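Local structure of lysine/ornithine decarboxylase (Vibrio vulnificus, 2PLJ) at residues Q67-R70 and A71-A75; L88-P91 and V92-R95; V112-V115 and A116-V120. The protein decarboxylates lysine and ornithine as a pyridoxal-phosphate-dependent beta/alpha-barrel enzyme, here holding the putrescine adduct of its cofactor. One frame throughout, in Å; residues are numbered along the deposited sequence.

The three contacts are local and follow one another along the chain of the beta/alpha-barrel: on helix 62-75, at the start of helix 91-100 and at the end of helix 109-117. Contacts 2 and 3 meet directly, their centres about 10 Å apart: R95 NH1 forms a salt bridge with E118 OE1 at 3.0 Å, and V94 CG1 packs on V120 CG2 at 3.7 Å. Contact 1 stands apart, its centre about 17 Å from that of contact 2 and about 23 Å from that of contact 3. The side chains of L72, L88 and V115 lie about 8, 9 and 14 Å from a bound cofactor-putrescine adduct.

Contact 1. Residues Q67-R70 and A71-A75; sequences QQYR and ALKNA
Y69 and K73 lie one turn apart on helix 62-75 of the beta/alpha-barrel, where the aliphatic chain of the lysine runs obliquely past the tyrosine ring and its CD comes within 4.1 Å of Y69 CE2. The tight part of the contact is the backbone. Four successive i to i+4 hydrogen bonds join the two segments, and the straightest runs from K73 N to Y69 O at 2.9 Å, with an N-H...O angle of 172°. The same turn carries the buried side chains: Y69 packs on L81 of strand 79-84 and on L97 of helix 91-100, while L72 reaches L81 and P291. On the solvent side the fit is looser. R70, extended from CG to NE, reaches a salt bridge with E100 of helix 91-100, and the side chain of N74 approaches the first segment only with CB, 3.5 Å from R70 O. With CG anti to the backbone N (chi1 -171°) and the rest of the chain extended, the ammonium group of K73 comes near enough to the tyrosine hydroxyl for one water to bridge them. The water lies in the ring plane 2.7 Å from Y69 OH and accepts from K73 NZ at 2.9 Å.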
# COMPACT_ATOMS: atom_id res chain seq x y z
N GLN A 67 -19.08 18.80 -10.70
CA GLN A 67 -20.40 18.52 -10.10
C GLN A 67 -20.35 18.41 -8.58
O GLN A 67 -21.20 18.98 -7.86
CB GLN A 67 -20.94 17.20 -10.64
CG GLN A 67 -21.49 17.34 -12.05
CD GLN A 67 -21.68 16.00 -12.73
OE1 GLN A 67 -21.98 14.99 -12.06
NE2 GLN A 67 -21.52 15.98 -14.05
N GLN A 68 -19.38 17.63 -8.10
CA GLN A 68 -19.23 17.41 -6.66
C GLN A 68 -18.88 18.72 -5.93
O GLN A 68 -19.51 19.06 -4.92
CB GLN A 68 -18.22 16.29 -6.39
CG GLN A 68 -18.65 14.94 -6.86
CD GLN A 68 -19.97 14.52 -6.21
OE1 GLN A 68 -21.03 14.53 -6.86
NE2 GLN A 68 -19.92 14.19 -4.93
N TYR A 69 -17.91 19.46 -6.47
CA TYR A 69 -17.54 20.76 -5.88
C TYR A 69 -18.77 21.68 -5.80
O TYR A 69 -19.06 22.27 -4.75
CB TYR A 69 -16.45 21.44 -6.69
CG TYR A 69 -16.06 22.78 -6.12
CD1 TYR A 69 -15.15 22.87 -5.07
CD2 TYR A 69 -16.58 23.97 -6.65
CE1 TYR A 69 -14.81 24.12 -4.51
CE2 TYR A 69 -16.22 25.23 -6.11
CZ TYR A 69 -15.34 25.28 -5.05
OH TYR A 69 -14.99 26.52 -4.52
N ARG A 70 -19.49 21.78 -6.91
CA ARG A 70 -20.67 22.66 -6.98
C ARG A 70 -21.76 22.23 -6.00
O ARG A 70 -22.37 23.08 -5.36
CB ARG A 70 -21.19 22.70 -8.40
CG ARG A 70 -20.19 23.37 -9.33
CD ARG A 70 -20.70 23.33 -10.80
NE ARG A 70 -19.67 23.83 -11.72
CZ ARG A 70 -19.79 23.83 -13.05
NH1 ARG A 70 -20.89 23.35 -13.64
NH2 ARG A 70 -18.81 24.32 -13.80
N ALA A 71 -21.97 20.92 -5.87
CA ALA A 71 -22.98 20.38 -4.95
C ALA A 71 -22.62 20.72 -3.50
O ALA A 71 -23.49 21.12 -2.72
CB ALA A 71 -23.14 18.89 -5.13
N LEU A 72 -21.33 20.58 -3.15
CA LEU A 72 -20.90 20.91 -1.78
C LEU A 72 -21.00 22.42 -1.49
O LEU A 72 -21.46 22.82 -0.40
CB LEU A 72 -19.49 20.39 -1.51
CG LEU A 72 -19.04 20.52 -0.03
CD1 LEU A 72 -19.99 19.83 0.94
CD2 LEU A 72 -17.65 19.93 0.10
N LYS A 73 -20.55 23.24 -2.45
CA LYS A 73 -20.68 24.71 -2.36
C LYS A 73 -22.14 25.09 -2.11
O LYS A 73 -22.44 25.94 -1.24
CB LYS A 73 -20.15 25.36 -3.64
CG LYS A 73 -20.04 26.86 -3.54
CD LYS A 73 -19.46 27.46 -4.81
CE LYS A 73 -19.26 28.96 -4.65
NZ LYS A 73 -18.79 29.55 -5.94
N ASN A 74 -23.06 24.45 -2.82
CA ASN A 74 -24.46 24.77 -2.64
C ASN A 74 -25.02 24.28 -1.30
O ASN A 74 -25.92 24.92 -0.72
CB ASN A 74 -25.30 24.29 -3.84
CG ASN A 74 -26.52 25.18 -4.06
OD1 ASN A 74 -27.53 25.05 -3.37
ND2 ASN A 74 -26.39 26.16 -4.96
N ALA A 75 -24.47 23.18 -0.80
CA ALA A 75 -24.86 22.59 0.49
C ALA A 75 -24.30 23.38 1.69
O ALA A 75 -24.89 23.40 2.79
CB ALA A 75 -24.41 21.12 0.57
O HOH W 1 -16.11 28.58 -5.88

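Contact 2. Residues L88-P91 and V92-R95; sequences LPHP and VVVR
H90 caps the N-terminus of helix 91-100 with its imidazole: ND1 accepts from V92 N at 3.0 Å, and the donor lies in the ring plane. The bond is bent, with an N-H...N angle of 143°. Setting CG anti to the backbone N (chi1 -170°) turns the ring back to the first turn, where it lies side by side with V92 and points the same way; CE1 is 3.6 Å from V92 CG2. H90 O accepts from V94 N at 3.0 Å, so side chain and carbonyl of one residue both take up N-H groups of the first turn. Beside this cap, L88 and V93 cross at about a right angle, with L88 CD2 3.8 Å from V93 CG2. R95 N donates to P91 O at 2.9 Å, and the chain of R95, bent at chi3 (-59°), folds back so that P91 O lies over one face of the guanidinium, 4.1 Å above its plane and toward the rim. NE2 of H90 is hydrogen-bonded to S24 OG, R95 makes salt bridges with E409 and E118, and P89 touches F398 of the second subunit. V93 packs on I65 of helix 62-75, and H90 and V92 reach strand 403-407.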
# COMPACT_ATOMS: atom_id res chain seq x y z
N LEU A 88 -6.61 12.12 -3.63
CA LEU A 88 -6.38 12.05 -5.10
C LEU A 88 -5.58 13.30 -5.49
O LEU A 88 -6.16 14.31 -5.84
CB LEU A 88 -7.70 11.95 -5.90
CG LEU A 88 -7.47 11.82 -7.41
CD1 LEU A 88 -6.56 10.58 -7.73
CD2 LEU A 88 -8.80 11.77 -8.16
N PRO A 89 -4.24 13.24 -5.30
CA PRO A 89 -3.37 14.40 -5.54
C PRO A 89 -3.00 14.50 -7.01
O PRO A 89 -1.82 14.33 -7.38
CB PRO A 89 -2.14 14.07 -4.68
CG PRO A 89 -2.02 12.55 -4.77
CD PRO A 89 -3.48 12.09 -4.76
N HIS A 90 -4.00 14.74 -7.85
CA HIS A 90 -3.82 14.60 -9.30
C HIS A 90 -3.78 15.99 -9.93
O HIS A 90 -4.67 16.81 -9.70
CB HIS A 90 -4.96 13.77 -9.88
CG HIS A 90 -4.75 13.37 -11.30
ND1 HIS A 90 -4.62 14.29 -12.32
CD2 HIS A 90 -4.69 12.14 -11.88
CE1 HIS A 90 -4.44 13.65 -13.47
NE2 HIS A 90 -4.48 12.34 -13.23
N PRO A 91 -2.76 16.27 -10.74
CA PRO A 91 -2.62 17.64 -11.29
C PRO A 91 -3.86 18.11 -12.09
O PRO A 91 -4.20 19.30 -12.03
CB PRO A 91 -1.40 17.55 -12.21
CG PRO A 91 -0.88 16.17 -12.11
CD PRO A 91 -1.71 15.34 -11.19
N VAL A 92 -4.50 17.20 -12.80
CA VAL A 92 -5.72 17.57 -13.55
C VAL A 92 -6.87 17.94 -12.60
O VAL A 92 -7.60 18.90 -12.84
CB VAL A 92 -6.14 16.47 -14.51
CG1 VAL A 92 -7.53 16.81 -15.12
CG2 VAL A 92 -5.12 16.38 -15.65
N VAL A 93 -6.98 17.21 -11.49
CA VAL A 93 -7.98 17.55 -10.46
C VAL A 93 -7.69 18.96 -9.88
O VAL A 93 -8.61 19.79 -9.70
CB VAL A 93 -8.05 16.46 -9.37
CG1 VAL A 93 -8.93 16.94 -8.20
CG2 VAL A 93 -8.57 15.11 -9.99
N VAL A 94 -6.42 19.21 -9.57
CA VAL A 94 -6.00 20.52 -9.07
C VAL A 94 -6.36 21.64 -10.06
O VAL A 94 -6.98 22.66 -9.67
CB VAL A 94 -4.48 20.53 -8.72
CG1 VAL A 94 -4.02 21.93 -8.34
CG2 VAL A 94 -4.23 19.58 -7.53
N ARG A 95 -5.96 21.47 -11.33
CA ARG A 95 -6.28 22.48 -12.36
C ARG A 95 -7.80 22.70 -12.50
O ARG A 95 -8.26 23.86 -12.59
CB ARG A 95 -5.70 22.10 -13.73
CG ARG A 95 -4.18 22.22 -13.79
CD ARG A 95 -3.72 22.37 -15.25
NE ARG A 95 -4.14 21.25 -16.08
CZ ARG A 95 -3.40 20.18 -16.33
NH1 ARG A 95 -2.17 20.08 -15.79
NH2 ARG A 95 -3.86 19.21 -17.14

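Contact 3. Residues V112-V115 and A116-V120; sequences VELV and ASEGV
S117 turns its hydroxyl back on L114 in the last turn of helix 109-117. Its OG stands between the backbone N and the carbonyl carbon (chi1 69°), a rotamer that lets it donate to L114 O at 2.7 Å. The bond approaches that oxygen well off the carbonyl axis, whereas E118 N reaches the same acceptor in the carbonyl plane at 3.2 Å. Two donors therefore grip L114 O where the helix ends. L114 CD1 also comes near the hydroxyl, 4.0 Å from S117 OG. E118 is the first residue to leave helical geometry; its chi1 of -62° sets CG 3.6 Å from L114 O, and a bend at chi2 then directs the carboxylate to a salt bridge with R95 of helix 91-100. On the buried side, V115 and V120 meet through their branch points, with CB to CB at 3.8 Å. V115 has CG1 anti to the carbonyl carbon (chi1 -57°) and CG2 between that carbon and the backbone N, while V120 keeps CG1 anti to the backbone N, which puts CG2 against V115 CB. V120 packs on L98, while L114 touches F398 of the second subunit. V120 N donates to V115 O at 3.0 Å, and G119 N to A116 O, with G119 at positive phi as the C-prime residue. These two bonds define a Schellman motif, which closes the helix of the beta-alpha-beta unit joining strands 103-106 and 125-127.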
# COMPACT_ATOMS: atom_id res chain seq x y z
N VAL A 112 2.66 20.69 -1.69
CA VAL A 112 3.05 22.08 -1.98
C VAL A 112 3.61 22.14 -3.42
O VAL A 112 3.20 23.01 -4.24
CB VAL A 112 4.11 22.57 -0.96
CG1 VAL A 112 4.76 23.91 -1.44
CG2 VAL A 112 3.48 22.77 0.41
N GLU A 113 4.52 21.23 -3.73
CA GLU A 113 5.19 21.24 -5.04
C GLU A 113 4.19 21.03 -6.19
O GLU A 113 4.32 21.66 -7.27
CB GLU A 113 6.32 20.21 -5.03
CG GLU A 113 7.50 20.70 -4.17
CD GLU A 113 8.67 19.71 -4.06
OE1 GLU A 113 8.53 18.55 -4.47
OE2 GLU A 113 9.72 20.13 -3.52
N LEU A 114 3.22 20.14 -5.96
CA LEU A 114 2.19 19.85 -6.97
C LEU A 114 1.38 21.13 -7.25
O LEU A 114 1.29 21.56 -8.41
CB LEU A 114 1.28 18.70 -6.54
CG LEU A 114 0.14 18.44 -7.55
CD1 LEU A 114 0.64 18.23 -8.97
CD2 LEU A 114 -0.61 17.22 -7.02
N VAL A 115 0.83 21.76 -6.21
CA VAL A 115 0.02 22.99 -6.47
C VAL A 115 0.86 24.11 -7.07
O VAL A 115 0.38 24.86 -7.95
CB VAL A 115 -0.83 23.44 -5.25
CG1 VAL A 115 -1.76 22.28 -4.82
CG2 VAL A 115 0.07 23.88 -4.07
N ALA A 116 2.11 24.25 -6.61
CA ALA A 116 3.02 25.26 -7.14
C ALA A 116 3.21 25.04 -8.66
O ALA A 116 3.15 26.02 -9.45
CB ALA A 116 4.33 25.21 -6.41
N SER A 117 3.40 23.78 -9.07
CA SER A 117 3.65 23.48 -10.49
C SER A 117 2.43 23.73 -11.38
O SER A 117 2.57 23.89 -12.60
CB SER A 117 4.12 22.03 -10.68
OG SER A 117 3.07 21.11 -10.40
N GLU A 118 1.23 23.71 -10.78
CA GLU A 118 -0.02 23.97 -11.53
C GLU A 118 -0.51 25.42 -11.45
O GLU A 118 -1.63 25.74 -11.88
CB GLU A 118 -1.11 22.97 -11.13
CG GLU A 118 -0.73 21.52 -11.44
CD GLU A 118 -0.38 21.26 -12.92
OE1 GLU A 118 -0.91 21.96 -13.83
OE2 GLU A 118 0.44 20.37 -13.19
N GLY A 119 0.34 26.29 -10.91
CA GLY A 119 0.06 27.70 -10.84
C GLY A 119 -0.98 28.14 -9.84
O GLY A 119 -1.56 29.24 -9.98
N VAL A 120 -1.18 27.33 -8.81
CA VAL A 120 -2.08 27.71 -7.73
C VAL A 120 -1.41 28.82 -6.91
O VAL A 120 -0.28 28.64 -6.43
CB VAL A 120 -2.40 26.52 -6.81
CG1 VAL A 120 -3.25 26.99 -5.59
CG2 VAL A 120 -3.12 25.40 -7.61